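Local coordinates for protein Cif-like 1 (Burkholderia cenocepacia, PDB 7JQY) that is an epoxide hydrolase of the alpha/beta-hydrolase fold, probably adding water to epoxides to yield diols, and assembles as an octamer, at residues B[36-41]-B[103-108]; B[124-129]-B[143-148]; B[17-22]-B[63-68]. The protein carries 1 engineered substitution. All coordinates share one frame; numbering follows the deposited sequence.

Contact 1 of 3, residues B[36-41]-B[103-108]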
loop_
_atom_site.group_PDB
_atom_site.type_symbol
_atom_site.label_atom_id
_atom_site.label_comp_id
_atom_site.label_asym_id
_atom_site.label_seq_id
_atom_site.Cartn_x
_atom_site.Cartn_y
_atom_site.Cartn_z
ATOM N N VAL B 36 34.156 7.937 6.711
ATOM C CA VAL B 36 33.151 6.902 6.976
ATOM C C VAL B 36 33.224 6.502 8.451
ATOM O O VAL B 36 34.321 6.343 9.001
ATOM C CB VAL B 36 33.404 5.662 6.094
ATOM C CG1 VAL B 36 32.508 4.493 6.495
ATOM C CG2 VAL B 36 33.239 6.021 4.625
ATOM N N ARG B 37 32.068 6.334 9.106
ATOM C CA ARG B 37 32.018 5.815 10.477
ATOM C C ARG B 37 31.627 4.338 10.487
ATOM O O ARG B 37 30.642 3.949 9.850
ATOM C CB ARG B 37 31.033 6.619 11.337
ATOM C CG ARG B 37 30.930 6.160 12.809
ATOM C CD ARG B 37 30.033 7.108 13.630
ATOM N NE ARG B 37 28.627 6.868 13.323
ATOM C CZ ARG B 37 27.592 7.448 13.925
ATOM N NH1 ARG B 37 27.776 8.334 14.897
ATOM N NH2 ARG B 37 26.358 7.132 13.545
ATOM N N LEU B 38 32.405 3.523 11.204
ATOM C CA LEU B 38 32.141 2.099 11.340
ATOM C C LEU B 38 31.671 1.784 12.754
ATOM O O LEU B 38 32.200 2.325 13.732
ATOM C CB LEU B 38 33.380 1.248 11.022
ATOM C CG LEU B 38 33.856 1.188 9.571
ATOM C CD1 LEU B 38 34.771 -0.016 9.377
ATOM C CD2 LEU B 38 32.696 1.158 8.587
ATOM N N HIS B 39 30.685 0.894 12.843
ATOM C CA HIS B 39 30.145 0.390 14.097
ATOM C C HIS B 39 30.733 -0.983 14.398
ATOM O O HIS B 39 30.939 -1.797 13.494
ATOM C CB HIS B 39 28.617 0.315 14.010
ATOM C CG HIS B 39 27.969 -0.392 15.157
ATOM N ND1 HIS B 39 27.544 -1.701 15.075
ATOM C CD2 HIS B 39 27.640 0.035 16.400
ATOM C CE1 HIS B 39 26.998 -2.056 16.224
ATOM N NE2 HIS B 39 27.043 -1.020 17.045
ATOM N N TYR B 40 31.018 -1.238 15.670
ATOM C CA TYR B 40 31.565 -2.528 16.052
ATOM C C TYR B 40 31.172 -2.820 17.483
ATOM O O TYR B 40 30.835 -1.919 18.259
ATOM C CB TYR B 40 33.096 -2.598 15.898
ATOM C CG TYR B 40 33.869 -1.644 16.794
ATOM C CD1 TYR B 40 33.941 -0.286 16.496
ATOM C CD2 TYR B 40 34.520 -2.102 17.936
ATOM C CE1 TYR B 40 34.644 0.595 17.313
ATOM C CE2 TYR B 40 35.226 -1.232 18.753
ATOM C CZ TYR B 40 35.280 0.113 18.438
ATOM O OH TYR B 40 35.976 0.979 19.251
ATOM N N VAL B 41 31.215 -4.099 17.820
ATOM C CA VAL B 41 30.908 -4.578 19.158
ATOM C C VAL B 41 32.175 -5.207 19.712
ATOM O O VAL B 41 32.838 -5.986 19.015
ATOM C CB VAL B 41 29.732 -5.574 19.133
ATOM C CG1 VAL B 41 29.485 -6.172 20.499
ATOM C CG2 VAL B 41 28.487 -4.865 18.646
ATOM N N GLY B 103 41.019 -1.984 3.946
ATOM C CA GLY B 103 41.663 -0.785 4.468
ATOM C C GLY B 103 40.868 -0.128 5.582
ATOM O O GLY B 103 41.441 0.376 6.552
ATOM N N ASP B 104 39.538 -0.134 5.463
ATOM C CA ASP B 104 38.694 0.352 6.550
ATOM C C ASP B 104 38.937 -0.452 7.819
ATOM O O ASP B 104 39.097 0.109 8.910
ATOM C CB ASP B 104 37.221 0.269 6.159
ATOM C CG ASP B 104 36.886 1.118 4.959
ATOM O OD1 ASP B 104 35.952 0.734 4.218
ATOM O OD2 ASP B 104 37.531 2.174 4.771
ATOM N N ILE B 105 38.977 -1.779 7.694
ATOM C CA ILE B 105 39.162 -2.612 8.874
ATOM C C ILE B 105 40.526 -2.354 9.491
ATOM O O ILE B 105 40.676 -2.326 10.721
ATOM C CB ILE B 105 38.976 -4.097 8.516
ATOM C CG1 ILE B 105 37.613 -4.294 7.859
ATOM C CG2 ILE B 105 39.145 -4.955 9.756
ATOM C CD1 ILE B 105 36.471 -3.707 8.687
ATOM N N ARG B 106 41.536 -2.132 8.652
ATOM C CA ARG B 106 42.870 -1.856 9.169
ATOM C C ARG B 106 42.921 -0.521 9.909
ATOM O O ARG B 106 43.546 -0.419 10.970
ATOM C CB ARG B 106 43.884 -1.889 8.030
ATOM C CG ARG B 106 45.303 -1.665 8.482
ATOM C CD ARG B 106 46.257 -1.962 7.359
ATOM N NE ARG B 106 47.644 -1.790 7.765
ATOM C CZ ARG B 106 48.413 -0.791 7.350
ATOM N NH1 ARG B 106 47.896 0.172 6.595
ATOM N NH2 ARG B 106 49.673 -0.716 7.760
ATOM N N ALA B 107 42.278 0.513 9.368
ATOM C CA ALA B 107 42.299 1.815 10.033
ATOM C C ALA B 107 41.648 1.750 11.408
ATOM O O ALA B 107 42.137 2.366 12.361
ATOM C CB ALA B 107 41.606 2.863 9.164
ATOM N N LEU B 108 40.578 0.960 11.543
ATOM C CA LEU B 108 39.904 0.820 12.830
ATOM C C LEU B 108 40.758 0.039 13.823
ATOM O O LEU B 108 40.798 0.376 15.010
ATOM C CB LEU B 108 38.554 0.120 12.624
ATOM C CG LEU B 108 37.685 -0.290 13.820
ATOM C CD1 LEU B 108 36.218 -0.322 13.405
ATOM C CD2 LEU B 108 38.085 -1.633 14.419
#
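Leu38 pushes its branched end off the strand and onto the buried side of helix 103-108, meeting Asp104, Ile105 and, one turn on, Leu108. Its CD1 lies 4.1 Å from Asp104 CB and comes equally close to Ile105 CD1, the two helical side chains each crossing it nearly square. Lower on the same side chain, Leu38 CB is met by Leu108 CD1 at 4.0 Å. Leu108 reaches it with CG anti to its backbone N (chi1 174°), which carries the methyl away from the helix and across to the strand. That single methyl serves two residues, for Leu108 CD1 also touches Tyr40 CD1 at 3.8 Å, meeting the phenol ring at an oblique slant. Tyr40 CG lies between its own N and carbonyl carbon (chi1 63°), and Val79 and Leu112 pack against the side chain as well.

This is the strand-to-helix layer of the alpha/beta-hydrolase fold: strand 37-43 belongs to the antiparallel end of the central sheet, while helix 98-111 lies in the connection from strand 77-82 to strand 117-122 and covers one face. The short segments pass at 71°, with axes 10.2 Å apart, so the helix runs steeply across this strand. Asp104 and Leu108, a turn apart, both reach Leu38. Val81 of the adjoining strand 77-82 touches both Leu38 and Ile105.

Asp104 gives only its CB to the apolar patch. Its carboxylate is engaged in a salt bridge with Arg84, which keeps the buried charge paired at the margin of the leucines. On the other face of the strand, His39 hydrogen-bonds Asp82 through ND1, and the guanidinium of Arg37 bonds to carbonyls of Lys196 and Thr199 of a second subunit.

Contact 2 of 3, residues B[124-129]-B[143-148]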
loop_
_atom_site.group_PDB
_atom_site.type_symbol
_atom_site.label_atom_id
_atom_site.label_comp_id
_atom_site.label_asym_id
_atom_site.label_seq_id
_atom_site.Cartn_x
_atom_site.Cartn_y
_atom_site.Cartn_z
ATOM N N ILE B 124 31.139 -12.226 2.367
ATOM C CA ILE B 124 31.855 -11.029 1.941
ATOM C C ILE B 124 33.006 -10.740 2.889
ATOM O O ILE B 124 34.071 -10.264 2.471
ATOM C CB ILE B 124 30.871 -9.845 1.856
ATOM C CG1 ILE B 124 29.726 -10.171 0.892
ATOM C CG2 ILE B 124 31.573 -8.567 1.446
ATOM C CD1 ILE B 124 30.147 -10.219 -0.550
ATOM N N GLY B 125 32.830 -11.053 4.172
ATOM C CA GLY B 125 33.871 -10.778 5.143
ATOM C C GLY B 125 35.130 -11.587 4.932
ATOM O O GLY B 125 36.220 -11.144 5.297
ATOM N N VAL B 126 35.010 -12.795 4.376
ATOM C CA VAL B 126 36.224 -13.552 4.122
ATOM C C VAL B 126 36.986 -12.986 2.929
ATOM O O VAL B 126 38.214 -13.116 2.865
ATOM C CB VAL B 126 35.895 -15.050 3.964
ATOM C CG1 VAL B 126 35.473 -15.398 2.533
ATOM C CG2 VAL B 126 37.080 -15.878 4.415
ATOM N N MET B 127 36.305 -12.284 2.018
ATOM C CA MET B 127 37.017 -11.594 0.949
ATOM C C MET B 127 37.777 -10.392 1.495
ATOM O O MET B 127 38.939 -10.164 1.135
ATOM C CB MET B 127 36.039 -11.157 -0.142
ATOM C CG MET B 127 35.025 -12.223 -0.548
ATOM S SD MET B 127 33.828 -11.679 -1.794
ATOM C CE MET B 127 32.828 -13.155 -1.921
ATOM N N VAL B 128 37.135 -9.617 2.370
ATOM C CA VAL B 128 37.828 -8.537 3.064
ATOM C C VAL B 128 38.984 -9.087 3.892
ATOM O O VAL B 128 40.101 -8.557 3.864
ATOM C CB VAL B 128 36.833 -7.754 3.937
ATOM C CG1 VAL B 128 37.497 -6.511 4.525
ATOM C CG2 VAL B 128 35.597 -7.382 3.129
ATOM N N ALA B 129 38.738 -10.167 4.634
ATOM C CA ALA B 129 39.791 -10.727 5.476
ATOM C C ALA B 129 40.974 -11.203 4.641
ATOM O O ALA B 129 42.132 -11.013 5.029
ATOM C CB ALA B 129 39.242 -11.870 6.331
ATOM N N LEU B 143 44.686 -16.501 10.153
ATOM C CA LEU B 143 43.514 -16.175 9.351
ATOM C C LEU B 143 42.620 -17.405 9.248
ATOM O O LEU B 143 43.102 -18.497 8.929
ATOM C CB LEU B 143 43.934 -15.695 7.958
ATOM C CG LEU B 143 42.836 -15.501 6.920
ATOM C CD1 LEU B 143 41.958 -14.316 7.298
ATOM C CD2 LEU B 143 43.438 -15.326 5.532
ATOM N N ALA B 144 41.332 -17.236 9.555
ATOM C CA ALA B 144 40.343 -18.307 9.465
ATOM C C ALA B 144 39.309 -17.947 8.409
ATOM O O ALA B 144 38.733 -16.853 8.448
ATOM C CB ALA B 144 39.663 -18.566 10.809
ATOM N N MET B 145 39.069 -18.870 7.478
ATOM C CA MET B 145 38.229 -18.615 6.313
ATOM C C MET B 145 37.022 -19.545 6.339
ATOM O O MET B 145 37.181 -20.772 6.306
ATOM C CB MET B 145 39.041 -18.807 5.029
ATOM C CG MET B 145 40.260 -17.878 4.952
ATOM S SD MET B 145 41.182 -18.036 3.410
ATOM C CE MET B 145 40.480 -16.675 2.483
ATOM N N LEU B 146 35.817 -18.968 6.349
ATOM C CA LEU B 146 34.592 -19.729 6.580
ATOM C C LEU B 146 33.649 -19.660 5.385
ATOM O O LEU B 146 33.418 -18.582 4.824
ATOM C CB LEU B 146 33.842 -19.222 7.818
ATOM C CG LEU B 146 34.538 -19.033 9.170
ATOM C CD1 LEU B 146 33.482 -18.785 10.252
ATOM C CD2 LEU B 146 35.405 -20.218 9.531
ATOM N N ASP B 147 33.111 -20.823 5.015
ATOM C CA ASP B 147 31.841 -20.975 4.304
ATOM C C ASP B 147 31.846 -20.659 2.809
ATOM O O ASP B 147 31.149 -21.337 2.044
ATOM C CB ASP B 147 30.766 -20.126 5.002
ATOM C CG ASP B 147 30.481 -20.611 6.413
ATOM O OD1 ASP B 147 30.565 -21.832 6.639
ATOM O OD2 ASP B 147 30.191 -19.780 7.306
ATOM N N VAL B 148 32.580 -19.638 2.380
ATOM C CA VAL B 148 32.449 -19.125 1.015
ATOM C C VAL B 148 33.817 -19.031 0.346
ATOM O O VAL B 148 34.799 -18.649 1.005
ATOM C CB VAL B 148 31.747 -17.750 1.026
ATOM C CG1 VAL B 148 31.638 -17.148 -0.377
ATOM C CG2 VAL B 148 30.373 -17.867 1.659
#
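Val126 wedges against the backbone of strand 143-146: its CG2 sits 3.5 Å from Met145 CA and 3.6 Å from Met145 CB, close enough that the helix rests almost directly on the main chain. The Met145 side chain stands at about a right angle to the valine, then bends at its thioether (chi3 97°), bringing CE back to within 4.0 Å of the same Val126 CG2. One methyl is thereby gripped by the root and the tip of the methionine. The other branch, Val126 CG1, faces Val148 O at 3.7 Å, so one methyl serves the strand and the other the loop that follows it. A turn further on, Ala129 CB meets Leu143 CD1 at 3.8 Å. Met127 leaves the helix heading away, but its extended chain still carries CE to 4.4 Å from Val148 CG1.

Val148 follows a gamma turn centred on Asp147, where Val148 N bonds to Leu146 O and phi is positive (77°). Asp147 is held in turn by a salt bridge from OD2 to Arg122 and by Asn259, which bonds to its carbonyl oxygen.

Helix 124-135 starts right after the engineered Ser123, in a sequence that fits the nucleophile elbow of this fold, and with strands 117-122 and 140-146 it forms a beta-alpha-beta crossover; segment 124-129 runs at 151° to 143-146, nearly antiparallel. Leu119 of the first strand packs on Ala129 and Leu143, while helices 98-111 and 231-241 also pack on helix 124-135.

Contact 3 of 3, residues B[17-22]-B[63-68]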
loop_
_atom_site.group_PDB
_atom_site.type_symbol
_atom_site.label_atom_id
_atom_site.label_comp_id
_atom_site.label_asym_id
_atom_site.label_seq_id
_atom_site.Cartn_x
_atom_site.Cartn_y
_atom_site.Cartn_z
ATOM N N GLY B 17 18.085 -15.167 20.130
ATOM C CA GLY B 17 18.638 -14.033 20.855
ATOM C C GLY B 17 20.101 -14.207 21.231
ATOM O O GLY B 17 20.759 -15.206 20.924
ATOM N N LEU B 18 20.604 -13.185 21.912
ATOM C CA LEU B 18 21.953 -13.218 22.442
ATOM C C LEU B 18 22.044 -14.253 23.561
ATOM O O LEU B 18 21.066 -14.493 24.271
ATOM C CB LEU B 18 22.351 -11.845 22.994
ATOM C CG LEU B 18 22.343 -10.639 22.056
ATOM C CD1 LEU B 18 22.516 -9.330 22.837
ATOM C CD2 LEU B 18 23.427 -10.791 21.002
ATOM N N PRO B 19 23.202 -14.886 23.732
ATOM C CA PRO B 19 23.376 -15.808 24.859
ATOM C C PRO B 19 23.365 -15.061 26.186
ATOM O O PRO B 19 23.660 -13.864 26.260
ATOM C CB PRO B 19 24.736 -16.458 24.588
ATOM C CG PRO B 19 25.463 -15.471 23.723
ATOM C CD PRO B 19 24.420 -14.765 22.907
ATOM N N ALA B 20 23.037 -15.798 27.250
ATOM C CA ALA B 20 22.922 -15.202 28.580
ATOM C C ALA B 20 24.207 -14.491 28.985
ATOM O O ALA B 20 25.307 -15.002 28.767
ATOM C CB ALA B 20 22.582 -16.281 29.607
ATOM N N GLY B 21 24.069 -13.285 29.544
ATOM C CA GLY B 21 25.208 -12.526 30.011
ATOM C C GLY B 21 25.914 -11.696 28.961
ATOM O O GLY B 21 26.844 -10.955 29.305
ATOM N N PHE B 22 25.525 -11.814 27.691
ATOM C CA PHE B 22 26.197 -11.062 26.636
ATOM C C PHE B 22 26.129 -9.555 26.880
ATOM O O PHE B 22 27.093 -8.834 26.601
ATOM C CB PHE B 22 25.575 -11.419 25.286
ATOM C CG PHE B 22 26.363 -10.934 24.092
ATOM C CD1 PHE B 22 26.288 -9.611 23.683
ATOM C CD2 PHE B 22 27.151 -11.817 23.354
ATOM C CE1 PHE B 22 26.997 -9.167 22.580
ATOM C CE2 PHE B 22 27.863 -11.380 22.255
ATOM C CZ PHE B 22 27.790 -10.054 21.868
ATOM N N THR B 63 25.954 -12.047 13.835
ATOM C CA THR B 63 26.140 -13.452 13.502
ATOM C C THR B 63 27.182 -14.132 14.386
ATOM O O THR B 63 27.155 -15.360 14.510
ATOM C CB THR B 63 26.496 -13.607 12.016
ATOM O OG1 THR B 63 26.287 -14.965 11.625
ATOM C CG2 THR B 63 27.940 -13.231 11.734
ATOM N N TRP B 64 28.055 -13.372 15.039
ATOM C CA TRP B 64 29.095 -13.903 15.910
ATOM C C TRP B 64 28.655 -14.000 17.362
ATOM O O TRP B 64 29.502 -14.201 18.238
ATOM C CB TRP B 64 30.358 -13.040 15.815
ATOM C CG TRP B 64 30.842 -12.869 14.407
ATOM C CD1 TRP B 64 30.714 -11.767 13.631
ATOM C CD2 TRP B 64 31.515 -13.846 13.608
ATOM N NE1 TRP B 64 31.273 -11.981 12.400
ATOM C CE2 TRP B 64 31.774 -13.253 12.357
ATOM C CE3 TRP B 64 31.927 -15.168 13.827
ATOM C CZ2 TRP B 64 32.424 -13.935 11.324
ATOM C CZ3 TRP B 64 32.578 -15.846 12.796
ATOM C CH2 TRP B 64 32.815 -15.229 11.565
ATOM N N ARG B 65 27.354 -13.864 17.631
ATOM C CA ARG B 65 26.877 -13.730 19.005
ATOM C C ARG B 65 27.230 -14.932 19.872
ATOM O O ARG B 65 27.456 -14.773 21.078
ATOM C CB ARG B 65 25.369 -13.516 19.006
ATOM C CG ARG B 65 24.593 -14.681 18.443
ATOM C CD ARG B 65 23.193 -14.260 18.067
ATOM N NE ARG B 65 22.469 -15.353 17.436
ATOM C CZ ARG B 65 22.527 -15.632 16.143
ATOM N NH1 ARG B 65 23.283 -14.887 15.337
ATOM N NH2 ARG B 65 21.832 -16.662 15.661
ATOM N N HIS B 66 27.295 -16.131 19.286
ATOM C CA HIS B 66 27.600 -17.335 20.041
ATOM C C HIS B 66 29.077 -17.667 20.045
ATOM O O HIS B 66 29.480 -18.605 20.738
ATOM C CB HIS B 66 26.836 -18.539 19.472
ATOM C CG HIS B 66 25.348 -18.411 19.571
ATOM N ND1 HIS B 66 24.693 -18.306 20.779
ATOM C CD2 HIS B 66 24.390 -18.364 18.613
ATOM C CE1 HIS B 66 23.393 -18.204 20.560
ATOM N NE2 HIS B 66 23.184 -18.239 19.255
ATOM N N VAL B 67 29.891 -16.902 19.321
ATOM C CA VAL B 67 31.325 -17.133 19.258
ATOM C C VAL B 67 32.099 -16.141 20.123
ATOM O O VAL B 67 33.052 -16.526 20.799
ATOM C CB VAL B 67 31.790 -17.081 17.787
ATOM C CG1 VAL B 67 33.307 -17.070 17.700
ATOM C CG2 VAL B 67 31.230 -18.280 17.013
ATOM N N MET B 68 31.674 -14.877 20.157
ATOM C CA MET B 68 32.428 -13.856 20.891
ATOM C C MET B 68 32.568 -14.119 22.387
ATOM O O MET B 68 33.621 -13.757 22.944
ATOM C CB MET B 68 31.795 -12.478 20.658
ATOM C CG MET B 68 31.666 -12.131 19.196
ATOM S SD MET B 68 30.360 -10.936 18.861
ATOM C CE MET B 68 30.976 -9.511 19.756
HETATM O O HOH W 1 20.628 -17.160 18.640
#
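Leu18 and Pro19 draw alongside Arg65 and His66, with CA atoms 6.0 Å apart for Leu18 and Arg65. Just beyond, the N-terminal segment reverses in a type II turn from Pro19 to Phe22, closed by Phe22 N to Pro19 O, with Gly21 taking the positive-phi corner. In 63-68, Trp64 O accepts from both Val67 N and Met68 N, curling the chain into the start of helix 68-73.

Arg65 O on that curl is where the apolar groups land: Pro19 CG comes to 3.4 Å from Arg65 O, and Phe22 CE2 approaches the same oxygen obliquely. The Phe22 ring is well packed. Leu18 CD2 sits over the centre of one face, and Phe26 stacks on the ring. Met68 SD lies at the ring edge, 5.3 Å from the centroid of Phe22, a Met-aromatic contact, and Met68 CE touches Phe22 CZ at 3.9 Å.

As in related epoxide hydrolases, a helical cap is inserted between strands 140-146 and 250-255, and Arg65 ties the contact to it. Its chain runs extended from CG to NE, past the face of the His66 ring; NH1 then bonds to Tyr62 O and to Tyr211 OH of cap helix 205-215, while NH2 makes a salt bridge with Asp288.

A single water completes the polar side. It accepts from Arg65 NE at 2.8 Å, in the guanidinium plane, donates to Gly17 O at 3.0 Å, and hydrogen-bonds His66 NE2 at 2.8 Å. Gly17 N is in turn bonded to Asp207 of the same cap helix.

How the contacts relate
From the N terminus, residues 17-22 open contact 3 and 36-41 open contact 1 before either has closed; 63-68 then close contact 3 and 103-108 close contact 1, so these two loops cross. Contact 2 follows in series, closing a short loop from 124-129 to 143-148. Contact 3 fastens the N-terminal arm to the loop after strand 50-54, contact 1 joins the antiparallel sheet end to its covering helix, and contact 2 seats the next helix mid-sheet. The three meet through buried packing: Val41 CG1 lies 3.7 Å from Met68 CE, Ile105 CG1 4.0 Å from Val128 CG1, and Leu146 CD1 3.8 Å from Trp64 CH2.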